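Local coordinates for tRNA (adenine(22)-N(1))-methyltransferase (Bacillus subtilis, PDB 6Q56), which catalyses the S-adenosyl-L-methionine-dependent methylation of adenosine 22 in tRNA to N(1)-methyladenosine, at residues Gln202-Tyr205 with Glu206-Gln210; Glu15-Pro18 with Asn19-Met23; Asp168-Ser171 with Leu172-Met176; Asp29-Tyr32 with Leu33-Tyr36. The protein carries 2 engineered substitutions. All blocks are in the same frame, centred on the assembly; numbering follows the deposited sequence.

Overall arrangement
All four contacts are local, strung along one chain in the order 2, 4, 3, 1. Contacts 2 and 4 belong together: their centres lie about 14 Å apart, strand 21-26 leads to helix 32-39, and M23 SD packs 4.0 Å from P34 CA. Both sit in the Rossmann-like part, and the loop of contact 4 probably borders the S-adenosyl-L-methionine pocket, as in related methyltransferases. Contact 3 starts helix 172-178, its centre about 28 Å from that of contact 2. Contact 1 lies far along the C-terminal helices, its centre about 46 Å from that of contact 2 and about 26 Å from that of contact 3; the I204 side chain is about 14 Å from the nickel ion.

Contact 1 of 4, residues Gln202-Tyr205 with Glu206-Gln210; sequences QSIY and EQISQ
E206 N donates to Q202 O over 2.9 Å with an N-H...O angle of 170°, and this nearly straight bond is one of four i to i+4 backbone hydrogen bonds that cross here, within helix 188-210. The others are more bent. Q207 N meets S203 O at 2.9 Å. I208 N meets I204 O at 2.8 Å. S209 N reaches Y205 O, also at 2.8 Å, with the angle down to 132°. Each carbonyl of 202-205 therefore has an amide donor one turn further on. The S203 hydroxyl is satisfied by turning back to Q199 O.

S209 OG also faces Y205 O, but the 2.3 Å between S209 OG and Y205 O is implausibly short, so the exact place of this hydroxyl is doubtful. As modelled it lies over one face of the Y205 ring, near the rim, with S209 OG placed 3.7 Å from Y205 CD2. The ring's CG lies anti to the backbone N (chi1 180°), which puts it beside the carbonyl carbon, on the side where S209 arrives. I204 and I208 run side by side, I204 CG2 reaching I208 CD1 at 3.9 Å.

Helix 215-234 packs against this flank: L221 touches Y205 and S209, and L224 touches I204. Shortened to an alanine, Y205 would probably leave L221 without its aromatic partner and open a gap between the two helices. The chemistry implies a division of labour: main-chain bonds satisfy the polar backbone of the turn, while I204 and the Y205 ring supply surface for packing on helix 215-234.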
loop_
_atom_site.group_PDB
_atom_site.type_symbol
_atom_site.label_atom_id
_atom_site.label_comp_id
_atom_site.label_asym_id
_atom_site.label_seq_id
_atom_site.Cartn_x
_atom_site.Cartn_y
_atom_site.Cartn_z
ATOM N N GLN A 202 3.690 8.266 -23.403
ATOM C CA GLN A 202 3.939 8.933 -24.672
ATOM C C GLN A 202 3.677 8.011 -25.857
ATOM O O GLN A 202 3.150 8.433 -26.871
ATOM C CB GLN A 202 5.370 9.454 -24.730
ATOM C CG GLN A 202 5.669 10.478 -23.659
ATOM C CD GLN A 202 7.147 10.730 -23.482
ATOM O OE1 GLN A 202 7.966 9.820 -23.611
ATOM N NE2 GLN A 202 7.500 11.969 -23.173
ATOM N N SER A 203 4.034 6.746 -25.715
ATOM C CA SER A 203 3.832 5.785 -26.785
ATOM C C SER A 203 2.355 5.598 -27.075
ATOM O O SER A 203 1.961 5.415 -28.216
ATOM C CB SER A 203 4.482 4.448 -26.433
ATOM O OG SER A 203 5.882 4.590 -26.283
ATOM N N ILE A 204 1.534 5.634 -26.044
ATOM C CA ILE A 204 0.115 5.472 -26.247
ATOM C C ILE A 204 -0.445 6.752 -26.853
ATOM O O ILE A 204 -1.364 6.715 -27.658
ATOM C CB ILE A 204 -0.610 5.134 -24.939
ATOM C CG1 ILE A 204 -0.132 3.792 -24.409
ATOM C CG2 ILE A 204 -2.105 5.078 -25.164
ATOM C CD1 ILE A 204 -0.787 3.386 -23.112
ATOM N N TYR A 205 0.143 7.879 -26.474
ATOM C CA TYR A 205 -0.288 9.177 -26.968
ATOM C C TYR A 205 -0.054 9.264 -28.460
ATOM O O TYR A 205 -0.940 9.625 -29.217
ATOM C CB TYR A 205 0.472 10.292 -26.262
ATOM C CG TYR A 205 0.106 11.678 -26.709
ATOM C CD1 TYR A 205 -0.987 12.336 -26.176
ATOM C CD2 TYR A 205 0.862 12.333 -27.660
ATOM C CE1 TYR A 205 -1.318 13.608 -26.579
ATOM C CE2 TYR A 205 0.537 13.603 -28.069
ATOM C CZ TYR A 205 -0.549 14.234 -27.526
ATOM O OH TYR A 205 -0.859 15.492 -27.942
ATOM N N GLU A 206 1.157 8.922 -28.871
ATOM C CA GLU A 206 1.522 8.944 -30.275
ATOM C C GLU A 206 0.771 7.857 -31.021
ATOM O O GLU A 206 0.445 8.004 -32.182
ATOM C CB GLU A 206 3.026 8.760 -30.436
ATOM C CG GLU A 206 3.833 9.911 -29.871
ATOM C CD GLU A 206 5.315 9.688 -30.001
ATOM O OE1 GLU A 206 5.702 8.834 -30.815
ATOM O OE2 GLU A 206 6.089 10.362 -29.295
ATOM N N GLN A 207 0.503 6.761 -30.334
ATOM C CA GLN A 207 -0.215 5.645 -30.926
ATOM C C GLN A 207 -1.649 6.063 -31.230
ATOM O O GLN A 207 -2.174 5.775 -32.299
ATOM C CB GLN A 207 -0.171 4.441 -29.987
ATOM C CG GLN A 207 -1.092 3.290 -30.327
ATOM C CD GLN A 207 -1.047 2.213 -29.268
ATOM O OE1 GLN A 207 0.010 1.659 -28.982
ATOM N NE2 GLN A 207 -2.190 1.924 -28.667
ATOM N N ILE A 208 -2.279 6.748 -30.287
ATOM C CA ILE A 208 -3.645 7.202 -30.482
ATOM C C ILE A 208 -3.654 8.399 -31.425
ATOM O O ILE A 208 -4.646 8.671 -32.081
ATOM C CB ILE A 208 -4.311 7.563 -29.148
ATOM C CG1 ILE A 208 -4.534 6.294 -28.326
ATOM C CG2 ILE A 208 -5.632 8.278 -29.377
ATOM C CD1 ILE A 208 -5.206 6.532 -26.997
ATOM N N SER A 209 -2.535 9.102 -31.487
ATOM C CA SER A 209 -2.416 10.265 -32.346
ATOM C C SER A 209 -2.554 9.894 -33.814
ATOM O O SER A 209 -3.239 10.568 -34.566
ATOM C CB SER A 209 -1.065 10.950 -32.136
ATOM O OG SER A 209 -0.894 11.358 -30.798
ATOM N N GLN A 210 -1.915 8.803 -34.207
ATOM C CA GLN A 210 -1.955 8.342 -35.586
ATOM C C GLN A 210 -3.295 7.732 -35.931
ATOM O O GLN A 210 -3.646 7.617 -37.095
ATOM C CB GLN A 210 -0.852 7.319 -35.834
ATOM C CG GLN A 210 0.518 7.792 -35.396
ATOM C CD GLN A 210 0.897 9.125 -36.002
ATOM O OE1 GLN A 210 0.907 9.288 -37.216
ATOM N NE2 GLN A 210 1.221 10.084 -35.152
#

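Contact 2 of 4, residues Glu15-Pro18 with Asn19-Met23; sequences EYIP and NGAVM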
loop_
_atom_site.group_PDB
_atom_site.type_symbol
_atom_site.label_atom_id
_atom_site.label_comp_id
_atom_site.label_asym_id
_atom_site.label_seq_id
_atom_site.Cartn_x
_atom_site.Cartn_y
_atom_site.Cartn_z
ATOM N N GLU A 15 8.991 -2.746 9.634
ATOM C CA GLU A 15 9.690 -1.668 10.321
ATOM C C GLU A 15 8.802 -0.508 10.750
ATOM O O GLU A 15 9.192 0.272 11.604
ATOM C CB GLU A 15 10.827 -1.129 9.459
ATOM C CG GLU A 15 11.882 -2.153 9.081
ATOM C CD GLU A 15 12.474 -2.879 10.271
ATOM O OE1 GLU A 15 12.593 -2.275 11.351
ATOM O OE2 GLU A 15 12.828 -4.063 10.123
ATOM N N TYR A 16 7.621 -0.385 10.158
ATOM C CA TYR A 16 6.724 0.707 10.509
ATOM C C TYR A 16 5.705 0.312 11.551
ATOM O O TYR A 16 4.845 1.101 11.903
ATOM C CB TYR A 16 6.019 1.254 9.276
ATOM C CG TYR A 16 6.941 2.009 8.369
ATOM C CD1 TYR A 16 7.223 3.343 8.591
ATOM C CD2 TYR A 16 7.556 1.381 7.306
ATOM C CE1 TYR A 16 8.080 4.036 7.768
ATOM C CE2 TYR A 16 8.412 2.063 6.481
ATOM C CZ TYR A 16 8.669 3.390 6.713
ATOM O OH TYR A 16 9.528 4.057 5.888
ATOM N N ILE A 17 5.801 -0.912 12.042
ATOM C CA ILE A 17 4.885 -1.370 13.063
ATOM C C ILE A 17 5.268 -0.682 14.359
ATOM O O ILE A 17 6.400 -0.799 14.812
ATOM C CB ILE A 17 4.956 -2.884 13.255
ATOM C CG1 ILE A 17 4.490 -3.592 11.994
ATOM C CG2 ILE A 17 4.098 -3.303 14.432
ATOM C CD1 ILE A 17 4.737 -5.071 12.016
ATOM N N PRO A 18 4.350 0.051 14.962
ATOM C CA PRO A 18 4.683 0.731 16.213
ATOM C C PRO A 18 5.005 -0.288 17.293
ATOM O O PRO A 18 4.356 -1.314 17.371
ATOM C CB PRO A 18 3.406 1.502 16.549
ATOM C CG PRO A 18 2.577 1.467 15.316
ATOM C CD PRO A 18 2.929 0.193 14.636
ATOM N N ASN A 19 6.003 -0.015 18.118
ATOM C CA ASN A 19 6.361 -0.949 19.174
ATOM C C ASN A 19 5.173 -1.295 20.062
ATOM O O ASN A 19 4.300 -0.470 20.295
ATOM C CB ASN A 19 7.478 -0.380 20.030
ATOM C CG ASN A 19 8.594 0.211 19.205
ATOM O OD1 ASN A 19 8.753 -0.117 18.038
ATOM N ND2 ASN A 19 9.372 1.088 19.812
ATOM N N GLY A 20 5.154 -2.532 20.546
ATOM C CA GLY A 20 4.095 -3.013 21.411
ATOM C C GLY A 20 2.729 -2.966 20.774
ATOM O O GLY A 20 1.716 -3.192 21.423
ATOM N N ALA A 21 2.692 -2.671 19.488
ATOM C CA ALA A 21 1.425 -2.574 18.793
ATOM C C ALA A 21 0.769 -3.918 18.526
ATOM O O ALA A 21 1.428 -4.938 18.405
ATOM C CB ALA A 21 1.613 -1.839 17.479
ATOM N N VAL A 22 -0.547 -3.894 18.426
ATOM C CA VAL A 22 -1.304 -5.070 18.078
ATOM C C VAL A 22 -1.554 -4.806 16.608
ATOM O O VAL A 22 -2.147 -3.799 16.253
ATOM C CB VAL A 22 -2.628 -5.179 18.827
ATOM C CG1 VAL A 22 -3.459 -6.293 18.237
ATOM C CG2 VAL A 22 -2.379 -5.419 20.296
ATOM N N MET A 23 -1.077 -5.694 15.753
ATOM C CA MET A 23 -1.219 -5.511 14.326
ATOM C C MET A 23 -2.137 -6.514 13.679
ATOM O O MET A 23 -2.277 -7.635 14.140
ATOM C CB MET A 23 0.142 -5.665 13.673
ATOM C CG MET A 23 0.843 -6.925 14.123
ATOM S SD MET A 23 2.112 -7.489 12.999
ATOM C CE MET A 23 1.197 -7.451 11.469
#
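P18 and A21 are the first and last residues of a type II beta turn that hands the chain from the loop after helix 8-14 to strand 21-26, the first strand of the Rossmann-like methyltransferase fold. In the sheet this strand runs parallel to both its neighbours, 43-50 and 90-96.

N19 occupies the first inner corner of the turn, and its side chain heads away from 15-18. G20 follows at the second corner with a positive phi of 60°, the conformation that a type II turn demands there and that glycine adopts readily. At A21 the turn closes through A21 N and P18 O, 3.0 Å apart, a hydrogen bond whose exact geometry is uncertain because both atoms are crowded in the model. As modelled, A21 CB lies over the proline ring, 3.7 Å from P18 CD, though this crowding affects the methyl too, and I17 CG2 approaches the same A21 CB at 4.2 Å. V22 turns its side chain away and ties its backbone to D89 and A90.

M23 points back again, into a buried layer where A37 of helix 32-39 touches both it and I17. With CG lodged between the backbone N and the carbonyl carbon (chi1 50°) and the chain extended at chi2, the sulfur is carried to the isoleucine, while the bend at chi3 (-50°) turns the terminal methyl aside. The two side chains cross obliquely, with M23 SD 3.7 Å from I17 CD1.

Contact 3 of 4, residues Asp168-Ser171 with Leu172-Met176; sequences DGIS and LSAGM
From an extended backbone at I170 and S171 the chain turns abruptly helical at L172, and the first full turn closes where G175 N donates to S171 O at 2.7 Å. That bond is well formed, with an N-H...O angle of 158°. M176 N then bonds to L172 O at 2.8 Å, so the regular helical pattern is already established.

The S171 side chain supplies a second grip. With chi1 at 68°, its hydroxyl swings over the start of the helix and accepts from A174 N at 3.1 Å, again close to straight at 160°. S171 OG also comes within 3.3 Å of A174 CB, so the methyl sits against the serine that holds its own amide.

I170 approaches from the preceding loop. Its CD1 lies over the backbone of the first turn, 3.9 Å from G175 N, while I170 CG1 reaches A174 CB at 4.3 Å. The lack of a side chain at G175 suits this close approach: a beta carbon there would fall tightly against S171 O and I170 CG2. Beyond the pair, A174 also packs on L230 and V234 of helix 215-234, and L172 on Y134 of helix 127-135.

The hydroxyl bond to A174 N makes S171 a serine N-cap, with G175 N to S171 O as the first helical bond behind it, here starting helix 172-178 after the loop that leaves strand 151-159.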
loop_
_atom_site.group_PDB
_atom_site.type_symbol
_atom_site.label_atom_id
_atom_site.label_comp_id
_atom_site.label_asym_id
_atom_site.label_seq_id
_atom_site.Cartn_x
_atom_site.Cartn_y
_atom_site.Cartn_z
ATOM N N ASP A 168 2.634 19.370 1.109
ATOM C CA ASP A 168 3.120 20.732 1.048
ATOM C C ASP A 168 4.215 20.814 -0.002
ATOM O O ASP A 168 5.181 20.069 0.044
ATOM C CB ASP A 168 3.673 21.165 2.401
ATOM C CG ASP A 168 4.365 22.500 2.342
ATOM O OD1 ASP A 168 3.680 23.525 2.210
ATOM O OD2 ASP A 168 5.601 22.524 2.433
ATOM N N GLY A 169 4.055 21.715 -0.957
ATOM C CA GLY A 169 5.051 21.891 -1.993
ATOM C C GLY A 169 4.820 21.122 -3.272
ATOM O O GLY A 169 5.549 21.313 -4.231
ATOM N N ILE A 170 3.813 20.259 -3.295
ATOM C CA ILE A 170 3.517 19.479 -4.489
ATOM C C ILE A 170 2.021 19.431 -4.734
ATOM O O ILE A 170 1.241 19.510 -3.810
ATOM C CB ILE A 170 4.068 18.043 -4.373
ATOM C CG1 ILE A 170 3.992 17.324 -5.714
ATOM C CG2 ILE A 170 3.300 17.257 -3.333
ATOM C CD1 ILE A 170 4.809 16.057 -5.785
ATOM N N SER A 171 1.627 19.313 -5.993
ATOM C CA SER A 171 0.216 19.250 -6.343
ATOM C C SER A 171 -0.404 17.942 -5.875
ATOM O O SER A 171 0.228 16.900 -5.914
ATOM C CB SER A 171 0.029 19.386 -7.848
ATOM O OG SER A 171 0.546 18.269 -8.534
ATOM N N LEU A 172 -1.651 18.007 -5.431
ATOM C CA LEU A 172 -2.339 16.818 -4.977
ATOM C C LEU A 172 -2.335 15.819 -6.108
ATOM O O LEU A 172 -2.112 14.638 -5.917
ATOM C CB LEU A 172 -3.775 17.133 -4.594
ATOM C CG LEU A 172 -3.966 17.803 -3.245
ATOM C CD1 LEU A 172 -5.432 17.821 -2.873
ATOM C CD2 LEU A 172 -3.153 17.075 -2.197
ATOM N N SER A 173 -2.589 16.334 -7.296
ATOM C CA SER A 173 -2.643 15.524 -8.493
ATOM C C SER A 173 -1.409 14.648 -8.639
ATOM O O SER A 173 -1.516 13.438 -8.744
ATOM C CB SER A 173 -2.807 16.408 -9.721
ATOM O OG SER A 173 -2.824 15.631 -10.885
ATOM N N ALA A 174 -0.241 15.266 -8.648
ATOM C CA ALA A 174 1.002 14.524 -8.791
ATOM C C ALA A 174 1.344 13.747 -7.529
ATOM O O ALA A 174 1.643 12.567 -7.582
ATOM C CB ALA A 174 2.133 15.464 -9.149
ATOM N N GLY A 175 1.307 14.424 -6.397
ATOM C CA GLY A 175 1.621 13.796 -5.135
ATOM C C GLY A 175 0.900 12.483 -4.950
ATOM O O GLY A 175 1.492 11.486 -4.576
ATOM N N MET A 176 -0.392 12.489 -5.230
ATOM C CA MET A 176 -1.208 11.301 -5.071
ATOM C C MET A 176 -0.830 10.177 -6.016
ATOM O O MET A 176 -0.991 9.013 -5.690
ATOM C CB MET A 176 -2.678 11.646 -5.262
ATOM C CG MET A 176 -3.228 12.540 -4.179
ATOM S SD MET A 176 -5.013 12.515 -4.174
ATOM C CE MET A 176 -5.341 13.569 -2.775
#

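Contact 4 of 4, residues Asp29-Tyr32 with Leu33-Tyr36; sequences DHAY and LPSY. Engineered in segment 33-36: S35 (natural residue Cys).
A buried helix-start contact joins A31, the N-cap residue, to P34 and S35 in the first turn of helix 32-39, just beyond the loop that leaves strand 21-26. A31 O is gripped twice: S35 N donates at 3.0 Å and S35 OG at 2.8 Å to A31 O, from opposite faces of the carbonyl plane. S35 is an engineered replacement of a cysteine; its OG can fold back onto the helix start because it stands beside its own backbone N (chi1 -74°). Y36 N bonds Y32 O at 2.7 Å.

D29 to Y32 form a type I' beta turn that includes the cap residue. As in other Rossmann-like methyltransferases, a loop at this place probably lines the S-adenosyl-L-methionine pocket. A water spans from turn to helix, donating to D29 O and accepting from L33 N, both at 2.9 Å.

The P34 ring lies alongside A31, with P34 CG 3.5 Å from A31 O and 4.2 Å from A31 CB. A glycine in its place would probably open a gap beside A31 and leave the helix start freer to flex. H30 ND1 points in its ring plane at D29 OD1, 2.8 Å away and nearly straight at 177°.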
loop_
_atom_site.group_PDB
_atom_site.type_symbol
_atom_site.label_atom_id
_atom_site.label_comp_id
_atom_site.label_asym_id
_atom_site.label_seq_id
_atom_site.Cartn_x
_atom_site.Cartn_y
_atom_site.Cartn_z
ATOM N N ASP A 29 0.422 -13.341 4.154
ATOM C CA ASP A 29 1.130 -14.368 3.417
ATOM C C ASP A 29 1.717 -15.392 4.381
ATOM O O ASP A 29 2.821 -15.227 4.877
ATOM C CB ASP A 29 2.231 -13.747 2.571
ATOM C CG ASP A 29 2.885 -14.745 1.641
ATOM O OD1 ASP A 29 2.594 -15.947 1.748
ATOM O OD2 ASP A 29 3.700 -14.323 0.802
ATOM N N HIS A 30 0.950 -16.444 4.633
ATOM C CA HIS A 30 1.347 -17.524 5.533
ATOM C C HIS A 30 1.484 -17.069 6.975
ATOM O O HIS A 30 1.931 -17.826 7.817
ATOM C CB HIS A 30 2.659 -18.148 5.084
ATOM C CG HIS A 30 2.519 -19.067 3.915
ATOM N ND1 HIS A 30 2.457 -18.614 2.618
ATOM C CD2 HIS A 30 2.436 -20.414 3.849
ATOM C CE1 HIS A 30 2.340 -19.644 1.801
ATOM N NE2 HIS A 30 2.324 -20.748 2.525
ATOM N N ALA A 31 1.098 -15.829 7.240
ATOM C CA ALA A 31 1.181 -15.264 8.573
ATOM C C ALA A 31 2.631 -15.079 8.976
ATOM O O ALA A 31 2.942 -15.001 10.152
ATOM C CB ALA A 31 0.468 -16.155 9.569
ATOM N N TYR A 32 3.514 -15.013 7.990
ATOM C CA TYR A 32 4.931 -14.840 8.251
ATOM C C TYR A 32 5.213 -13.479 8.863
ATOM O O TYR A 32 5.860 -13.379 9.888
ATOM C CB TYR A 32 5.744 -15.005 6.971
ATOM C CG TYR A 32 5.813 -16.420 6.453
ATOM C CD1 TYR A 32 5.901 -17.489 7.319
ATOM C CD2 TYR A 32 5.815 -16.683 5.096
ATOM C CE1 TYR A 32 5.967 -18.782 6.850
ATOM C CE2 TYR A 32 5.884 -17.970 4.620
ATOM C CZ TYR A 32 5.962 -19.016 5.503
ATOM O OH TYR A 32 6.032 -20.298 5.040
ATOM N N LEU A 33 4.717 -12.433 8.222
ATOM C CA LEU A 33 4.925 -11.079 8.692
ATOM C C LEU A 33 4.501 -10.943 10.147
ATOM O O LEU A 33 5.286 -10.518 10.982
ATOM C CB LEU A 33 4.162 -10.086 7.822
ATOM C CG LEU A 33 4.035 -8.664 8.351
ATOM C CD1 LEU A 33 5.391 -8.012 8.496
ATOM C CD2 LEU A 33 3.155 -7.843 7.439
ATOM N N PRO A 34 3.271 -11.322 10.466
ATOM C CA PRO A 34 2.806 -11.214 11.851
ATOM C C PRO A 34 3.592 -12.109 12.802
ATOM O O PRO A 34 3.844 -11.716 13.928
ATOM C CB PRO A 34 1.331 -11.633 11.779
ATOM C CG PRO A 34 1.086 -12.097 10.391
ATOM C CD PRO A 34 2.161 -11.532 9.530
ATOM N N SER A 35 3.980 -13.292 12.354
ATOM C CA SER A 35 4.746 -14.191 13.200
ATOM C C SER A 35 6.082 -13.535 13.485
ATOM O O SER A 35 6.573 -13.535 14.602
ATOM C CB SER A 35 4.961 -15.532 12.506
ATOM O OG SER A 35 3.784 -16.311 12.488
ATOM N N TYR A 36 6.651 -12.971 12.436
ATOM C CA TYR A 36 7.933 -12.291 12.509
ATOM C C TYR A 36 7.866 -11.091 13.440
ATOM O O TYR A 36 8.793 -10.841 14.194
ATOM C CB TYR A 36 8.366 -11.842 11.114
ATOM C CG TYR A 36 9.588 -10.962 11.078
ATOM C CD1 TYR A 36 9.498 -9.613 11.352
ATOM C CD2 TYR A 36 10.824 -11.478 10.754
ATOM C CE1 TYR A 36 10.606 -8.803 11.310
ATOM C CE2 TYR A 36 11.939 -10.675 10.709
ATOM C CZ TYR A 36 11.823 -9.340 10.987
ATOM O OH TYR A 36 12.930 -8.543 10.950
HETATM O O HOH W 1 3.542 -12.469 5.517
#